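Local coordinates for Moesin/ezrin/radixin homolog 2 (Drosophila melanogaster, PDB 7EDR), which probably links membrane proteins to the cortical cytoskeleton through its FERM domain and takes part in growth-control signalling, at residues 47-55 and 66-74; 125-133 and 171-179. All coordinates share one frame; numbering follows the deposited sequence.

Overall arrangement
The two interactions lie in different lobes of the FERM domain. Interaction 1 (47-55 with 66-74) belongs to the ubiquitin-like N-terminal lobe, where the turn leaving strand 45-50 meets the loop that precedes strand 78-85. Interaction 2 (125-133 with 171-179) joins two helices of the all-helical central lobe. Their centres lie about 40 Å apart on opposite sides of the chain's centre, and their nearest atoms remain about 22 Å from each other. Interaction 1 is partly buried and relies largely on backbone carbonyls; interaction 2 is buried and apolar, without a hydrogen bond between its helices. The chain of another protein packs beside interaction 2, whereas none in the assembly touches interaction 1.

Interaction 1: 47-55 and 66-74; sequences LQYVDTRSN and RDQRVELHA
In the ubiquitin-like lobe of the FERM domain, Tyr49 near the end of strand 45-50 meets the loop before strand 78-85, its OH donating to Gln68 O (2.7 Å) in the plane of that carbonyl. The side chain of Gln68 points elsewhere, OE1 accepting a hydrogen bond from Lys60 N. With Tyr49 CG between the backbone N and the carbonyl carbon (chi1 68°), the ring turns one face to Val70, whose CG2 lies over the rim, 3.6 Å from Tyr49 CE2, in a CH-pi contact. Arg69 O comes to the ring edge, near its plane, and accepts from Thr52 N at 2.7 Å. Two residues further along the loop, Glu71 N donates to Val50 O (3.3 Å); these two bonds make a single beta bridge between Asp51 and Val70. Asp51 OD1 accepts from Arg53 N (2.9 Å), from above the carboxylate plane, an Asx turn, and also from Asn55 N (2.7 Å), which reaches it from the other face. Glu71 folds its carboxylate back onto its own loop, where Leu72 N (2.8 Å) and His73 N (2.9 Å) reach OE2 from opposite faces. On the exposed flank, Thr52 OG1 rests against CB and CG of Arg69, while Arg53 NH2 lies over one face of the nearly parallel Arg69 guanidinium (planes 11° apart), two donors without a hydrogen bond, a doubtful detail at this resolution.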
# COMPACT_ATOMS: atom_id res chain seq x y z
N LEU C 47 -20.24 21.49 4.04
CA LEU C 47 -21.57 22.07 4.20
C LEU C 47 -21.49 23.55 3.86
O LEU C 47 -20.83 24.32 4.57
CB LEU C 47 -22.11 21.85 5.61
CG LEU C 47 -22.44 20.39 5.91
CD1 LEU C 47 -22.35 20.09 7.40
CD2 LEU C 47 -23.82 20.03 5.38
N GLN C 48 -22.16 23.94 2.77
CA GLN C 48 -22.11 25.31 2.28
C GLN C 48 -23.39 26.05 2.64
O GLN C 48 -24.47 25.45 2.73
CB GLN C 48 -21.88 25.33 0.77
CG GLN C 48 -21.54 26.69 0.23
CD GLN C 48 -21.22 26.66 -1.25
OE1 GLN C 48 -22.12 26.57 -2.08
NE2 GLN C 48 -19.94 26.74 -1.59
N TYR C 49 -23.26 27.35 2.89
CA TYR C 49 -24.40 28.18 3.28
C TYR C 49 -24.11 29.64 2.98
O TYR C 49 -22.97 30.03 2.72
CB TYR C 49 -24.74 28.01 4.77
CG TYR C 49 -23.70 28.58 5.70
CD1 TYR C 49 -22.52 27.89 5.96
CD2 TYR C 49 -23.90 29.80 6.32
CE1 TYR C 49 -21.56 28.41 6.82
CE2 TYR C 49 -22.94 30.33 7.18
CZ TYR C 49 -21.77 29.63 7.42
OH TYR C 49 -20.82 30.13 8.27
N VAL C 50 -25.17 30.45 3.02
CA VAL C 50 -25.06 31.90 2.91
C VAL C 50 -25.10 32.47 4.32
O VAL C 50 -25.92 32.05 5.14
CB VAL C 50 -26.17 32.49 2.04
CG1 VAL C 50 -25.96 33.99 1.86
CG2 VAL C 50 -26.21 31.78 0.69
N ASP C 51 -24.19 33.39 4.62
CA ASP C 51 -24.05 33.86 5.99
C ASP C 51 -24.81 35.18 6.16
O ASP C 51 -25.46 35.68 5.23
CB ASP C 51 -22.57 33.96 6.38
CG ASP C 51 -21.82 35.06 5.63
OD1 ASP C 51 -22.42 35.71 4.74
OD2 ASP C 51 -20.62 35.28 5.93
N THR C 52 -24.74 35.75 7.36
CA THR C 52 -25.40 37.03 7.60
C THR C 52 -24.60 38.19 7.02
O THR C 52 -24.63 39.30 7.56
CB THR C 52 -25.64 37.26 9.10
OG1 THR C 52 -24.39 37.27 9.79
CG2 THR C 52 -26.55 36.18 9.67
N ARG C 53 -23.88 37.94 5.93
CA ARG C 53 -23.18 39.00 5.23
C ARG C 53 -23.28 38.82 3.72
O ARG C 53 -22.52 39.45 2.98
CB ARG C 53 -21.70 39.08 5.62
CG ARG C 53 -21.43 39.39 7.08
CD ARG C 53 -19.94 39.28 7.38
NE ARG C 53 -19.66 38.77 8.73
CZ ARG C 53 -18.49 38.23 9.08
NH1 ARG C 53 -17.51 38.13 8.19
NH2 ARG C 53 -18.30 37.78 10.32
N SER C 54 -24.21 37.97 3.26
CA SER C 54 -24.37 37.66 1.83
C SER C 54 -23.09 37.08 1.25
O SER C 54 -22.71 37.37 0.11
CB SER C 54 -24.83 38.88 1.03
OG SER C 54 -26.04 39.40 1.55
N ASN C 55 -22.41 36.26 2.05
CA ASN C 55 -21.19 35.58 1.65
C ASN C 55 -21.43 34.08 1.71
O ASN C 55 -21.96 33.57 2.71
CB ASN C 55 -20.02 35.98 2.55
CG ASN C 55 -19.49 37.37 2.23
OD1 ASN C 55 -19.59 37.83 1.09
ND2 ASN C 55 -18.94 38.05 3.23
N ARG C 66 -24.66 27.40 15.77
CA ARG C 66 -25.32 28.62 16.19
C ARG C 66 -24.41 29.85 16.06
O ARG C 66 -24.92 30.96 15.89
CB ARG C 66 -25.80 28.40 17.63
CG ARG C 66 -26.25 29.59 18.40
CD ARG C 66 -25.91 29.45 19.89
NE ARG C 66 -26.74 28.49 20.61
CZ ARG C 66 -26.82 28.42 21.94
NH1 ARG C 66 -26.11 29.26 22.70
NH2 ARG C 66 -27.60 27.53 22.53
N ASP C 67 -23.09 29.65 16.07
CA ASP C 67 -22.11 30.73 16.16
C ASP C 67 -21.44 31.06 14.83
O ASP C 67 -20.38 31.69 14.83
CB ASP C 67 -21.03 30.40 17.19
CG ASP C 67 -21.58 30.29 18.59
OD1 ASP C 67 -20.85 29.79 19.47
OD2 ASP C 67 -22.74 30.71 18.81
N GLN C 68 -22.02 30.66 13.71
CA GLN C 68 -21.34 30.78 12.42
C GLN C 68 -22.13 31.64 11.45
O GLN C 68 -22.00 31.49 10.23
CB GLN C 68 -21.05 29.39 11.84
CG GLN C 68 -20.17 28.52 12.75
CD GLN C 68 -19.65 27.26 12.08
OE1 GLN C 68 -19.14 27.30 10.96
NE2 GLN C 68 -19.76 26.13 12.77
N ARG C 69 -22.95 32.55 11.98
CA ARG C 69 -23.63 33.57 11.18
C ARG C 69 -24.41 32.97 10.02
O ARG C 69 -24.43 33.51 8.91
CB ARG C 69 -22.63 34.61 10.66
CG ARG C 69 -22.13 35.59 11.70
CD ARG C 69 -20.69 35.98 11.40
NE ARG C 69 -19.73 35.37 12.32
CZ ARG C 69 -18.56 34.85 11.96
NH1 ARG C 69 -18.18 34.82 10.68
NH2 ARG C 69 -17.76 34.33 12.89
N VAL C 70 -25.08 31.84 10.27
CA VAL C 70 -25.99 31.31 9.27
C VAL C 70 -27.20 32.23 9.16
O VAL C 70 -27.80 32.61 10.18
CB VAL C 70 -26.42 29.88 9.63
CG1 VAL C 70 -27.45 29.39 8.63
CG2 VAL C 70 -25.21 28.97 9.66
N GLU C 71 -27.56 32.61 7.93
CA GLU C 71 -28.74 33.44 7.72
C GLU C 71 -30.02 32.63 7.98
O GLU C 71 -30.16 31.49 7.54
CB GLU C 71 -28.74 34.01 6.30
CG GLU C 71 -30.04 34.72 5.89
CD GLU C 71 -30.35 35.95 6.73
OE1 GLU C 71 -29.80 37.02 6.42
OE2 GLU C 71 -31.14 35.84 7.70
N LEU C 72 -30.96 33.25 8.71
CA LEU C 72 -32.12 32.54 9.24
C LEU C 72 -33.48 33.19 8.96
O LEU C 72 -34.50 32.50 9.12
CB LEU C 72 -31.98 32.36 10.76
CG LEU C 72 -30.97 31.30 11.17
CD1 LEU C 72 -30.67 31.38 12.65
CD2 LEU C 72 -31.52 29.92 10.80
N HIS C 73 -33.54 34.47 8.57
CA HIS C 73 -34.82 35.15 8.45
C HIS C 73 -35.54 34.81 7.16
O HIS C 73 -36.76 34.60 7.16
CB HIS C 73 -34.63 36.66 8.57
CG HIS C 73 -34.19 37.11 9.93
ND1 HIS C 73 -34.40 36.34 11.06
CD2 HIS C 73 -33.54 38.22 10.34
CE1 HIS C 73 -33.91 36.98 12.11
NE2 HIS C 73 -33.38 38.12 11.70
N ALA C 74 -34.81 34.76 6.05
CA ALA C 74 -35.37 34.40 4.75
C ALA C 74 -35.65 32.90 4.63
O ALA C 74 -35.86 32.42 3.51
CB ALA C 74 -34.43 34.85 3.63

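Interaction 2: 125-133 and 171-179; sequences SVLLASYAV and WEERIKTWY
Helices 125-133 and 171-179 cross at -64°, their axes approaching to 8.4 Å, and the backbones come nearest at Ser130 and Tyr179, with CA atoms 4.8 Å apart. The pair belongs to the all-helical central lobe of the FERM domain and packs knobs-into-holes. Val126 fits among Trp171, Arg174, Ile175 and Trp178. Its chi1 of 172° puts CG1 anti to the backbone N and CG2 anti to the carbonyl carbon, which sends CG1 to Ile175 CG1 (3.9 Å) and the benzo side of Trp178, and CG2 to Trp171 CZ3 (3.8 Å). In return Ile175 enters the hole formed by Val126, Ala129, Ser130 and Val133, its CD1 reaching Ala129 CB. Two aromatic rings take aliphatic groups of helix 125-133 over their faces. Leu127 lies over the Trp178 indole, with CB above the six-membered ring, 4.1 Å from its centroid, and CD1 toward the rim; Val133 CG1 stands over the centre of the Tyr179 ring, 3.8 Å from the centroid. Tyr179 OH bonds to Gly138 O. Val126, Leu127 and Trp178 also pack against the chain of another protein, an acidic side chain of which pairs with Arg174. Where the backbones are closest, Ser130 CB lies 3.6 Å from Ile175 O, and its hydroxyl, also bonded to His182 NE2, turns back along its own helix, OG donating to a lone pair of Leu127 O at 2.8 Å.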
# COMPACT_ATOMS: atom_id res chain seq x y z
N SER C 125 -20.56 17.10 -25.16
CA SER C 125 -21.84 17.21 -24.46
C SER C 125 -22.84 16.17 -24.96
O SER C 125 -23.71 15.74 -24.19
CB SER C 125 -22.42 18.61 -24.62
OG SER C 125 -22.78 18.86 -25.98
N VAL C 126 -22.76 15.77 -26.23
CA VAL C 126 -23.66 14.73 -26.70
C VAL C 126 -23.31 13.40 -26.07
O VAL C 126 -24.19 12.65 -25.61
CB VAL C 126 -23.65 14.63 -28.24
CG1 VAL C 126 -24.46 13.42 -28.69
CG2 VAL C 126 -24.22 15.89 -28.85
N LEU C 127 -22.01 13.07 -26.02
CA LEU C 127 -21.59 11.84 -25.36
C LEU C 127 -22.02 11.83 -23.89
O LEU C 127 -22.64 10.87 -23.42
CB LEU C 127 -20.08 11.68 -25.48
CG LEU C 127 -19.44 10.57 -24.65
CD1 LEU C 127 -20.07 9.24 -24.99
CD2 LEU C 127 -17.98 10.52 -24.96
N LEU C 128 -21.72 12.90 -23.17
CA LEU C 128 -22.16 13.00 -21.78
C LEU C 128 -23.66 12.82 -21.68
O LEU C 128 -24.16 12.16 -20.75
CB LEU C 128 -21.73 14.35 -21.19
CG LEU C 128 -20.21 14.52 -21.11
CD1 LEU C 128 -19.87 15.90 -20.63
CD2 LEU C 128 -19.66 13.47 -20.17
N ALA C 129 -24.40 13.39 -22.63
CA ALA C 129 -25.85 13.28 -22.58
C ALA C 129 -26.29 11.84 -22.76
O ALA C 129 -27.18 11.36 -22.05
CB ALA C 129 -26.48 14.19 -23.62
N SER C 130 -25.64 11.11 -23.68
CA SER C 130 -26.03 9.72 -23.91
C SER C 130 -25.72 8.84 -22.71
O SER C 130 -26.48 7.91 -22.42
CB SER C 130 -25.37 9.19 -25.18
OG SER C 130 -24.00 8.92 -24.99
N TYR C 131 -24.63 9.14 -21.98
CA TYR C 131 -24.37 8.48 -20.70
C TYR C 131 -25.41 8.85 -19.65
O TYR C 131 -25.90 7.99 -18.91
CB TYR C 131 -22.98 8.85 -20.17
CG TYR C 131 -21.80 8.26 -20.90
CD1 TYR C 131 -21.90 7.08 -21.63
CD2 TYR C 131 -20.57 8.88 -20.84
CE1 TYR C 131 -20.80 6.55 -22.29
CE2 TYR C 131 -19.46 8.35 -21.49
CZ TYR C 131 -19.59 7.19 -22.22
OH TYR C 131 -18.47 6.69 -22.85
N ALA C 132 -25.75 10.14 -19.54
CA ALA C 132 -26.76 10.54 -18.57
C ALA C 132 -28.06 9.78 -18.81
O ALA C 132 -28.70 9.31 -17.86
CB ALA C 132 -27.00 12.04 -18.64
N VAL C 133 -28.44 9.61 -20.07
CA VAL C 133 -29.67 8.90 -20.39
C VAL C 133 -29.56 7.44 -19.95
O VAL C 133 -30.45 6.90 -19.29
CB VAL C 133 -29.97 9.03 -21.90
CG1 VAL C 133 -31.05 8.06 -22.35
CG2 VAL C 133 -30.33 10.46 -22.22
N TRP C 171 -30.92 17.03 -32.29
CA TRP C 171 -30.01 16.70 -31.20
C TRP C 171 -30.40 15.39 -30.52
O TRP C 171 -29.56 14.50 -30.33
CB TRP C 171 -29.98 17.84 -30.18
CG TRP C 171 -29.24 19.09 -30.57
CD1 TRP C 171 -29.77 20.32 -30.78
CD2 TRP C 171 -27.81 19.23 -30.74
NE1 TRP C 171 -28.78 21.22 -31.10
CE2 TRP C 171 -27.57 20.58 -31.08
CE3 TRP C 171 -26.73 18.36 -30.66
CZ2 TRP C 171 -26.29 21.08 -31.32
CZ3 TRP C 171 -25.44 18.86 -30.91
CH2 TRP C 171 -25.23 20.20 -31.24
N GLU C 172 -31.68 15.25 -30.17
CA GLU C 172 -32.14 14.04 -29.49
C GLU C 172 -31.82 12.79 -30.29
O GLU C 172 -31.42 11.77 -29.72
CB GLU C 172 -33.64 14.15 -29.21
CG GLU C 172 -33.99 15.23 -28.19
CD GLU C 172 -35.41 15.80 -28.32
OE1 GLU C 172 -35.63 16.92 -27.82
OE2 GLU C 172 -36.29 15.12 -28.92
N GLU C 173 -31.95 12.84 -31.62
CA GLU C 173 -31.69 11.63 -32.41
C GLU C 173 -30.21 11.23 -32.34
O GLU C 173 -29.89 10.03 -32.32
CB GLU C 173 -32.11 11.84 -33.86
CG GLU C 173 -32.28 10.55 -34.63
CD GLU C 173 -33.39 9.66 -34.08
OE1 GLU C 173 -34.28 10.15 -33.35
OE2 GLU C 173 -33.36 8.44 -34.38
N ARG C 174 -29.31 12.21 -32.30
CA ARG C 174 -27.90 11.90 -32.16
C ARG C 174 -27.55 11.39 -30.76
O ARG C 174 -26.71 10.49 -30.63
CB ARG C 174 -27.08 13.13 -32.52
CG ARG C 174 -27.32 13.51 -33.95
CD ARG C 174 -26.46 14.65 -34.34
NE ARG C 174 -25.62 14.27 -35.46
CZ ARG C 174 -25.86 14.63 -36.70
NH1 ARG C 174 -26.93 15.38 -36.96
NH2 ARG C 174 -25.04 14.25 -37.67
N ILE C 175 -28.21 11.91 -29.72
CA ILE C 175 -28.03 11.35 -28.38
C ILE C 175 -28.54 9.91 -28.34
O ILE C 175 -27.85 9.02 -27.82
CB ILE C 175 -28.74 12.25 -27.36
CG1 ILE C 175 -28.12 13.65 -27.38
CG2 ILE C 175 -28.73 11.64 -25.98
CD1 ILE C 175 -28.92 14.70 -26.64
N LYS C 176 -29.73 9.66 -28.91
CA LYS C 176 -30.28 8.32 -28.93
C LYS C 176 -29.39 7.35 -29.70
O LYS C 176 -29.24 6.18 -29.30
CB LYS C 176 -31.68 8.33 -29.55
CG LYS C 176 -32.22 6.94 -29.81
CD LYS C 176 -33.51 6.94 -30.63
CE LYS C 176 -34.00 5.50 -30.86
NZ LYS C 176 -35.27 5.42 -31.65
N THR C 177 -28.80 7.80 -30.81
CA THR C 177 -27.98 6.91 -31.62
C THR C 177 -26.73 6.48 -30.87
O THR C 177 -26.31 5.31 -30.96
CB THR C 177 -27.61 7.60 -32.93
OG1 THR C 177 -28.82 8.05 -33.57
CG2 THR C 177 -26.86 6.65 -33.85
N TRP C 178 -26.12 7.40 -30.12
CA TRP C 178 -24.96 7.06 -29.31
C TRP C 178 -25.37 6.20 -28.11
O TRP C 178 -24.70 5.21 -27.79
CB TRP C 178 -24.26 8.33 -28.86
CG TRP C 178 -22.80 8.17 -28.75
CD1 TRP C 178 -22.13 7.03 -28.42
CD2 TRP C 178 -21.82 9.17 -28.99
NE1 TRP C 178 -20.77 7.26 -28.44
CE2 TRP C 178 -20.56 8.57 -28.78
CE3 TRP C 178 -21.87 10.51 -29.37
CZ2 TRP C 178 -19.38 9.27 -28.94
CZ3 TRP C 178 -20.71 11.19 -29.52
CH2 TRP C 178 -19.47 10.58 -29.30
N TYR C 179 -26.46 6.58 -27.44
CA TYR C 179 -27.01 5.76 -26.35
C TYR C 179 -27.21 4.31 -26.78
O TYR C 179 -26.82 3.38 -26.06
CB TYR C 179 -28.32 6.40 -25.88
CG TYR C 179 -29.20 5.58 -24.96
CD1 TYR C 179 -28.73 5.13 -23.73
CD2 TYR C 179 -30.53 5.31 -25.30
CE1 TYR C 179 -29.54 4.40 -22.88
CE2 TYR C 179 -31.35 4.60 -24.44
CZ TYR C 179 -30.85 4.14 -23.23
OH TYR C 179 -31.65 3.42 -22.37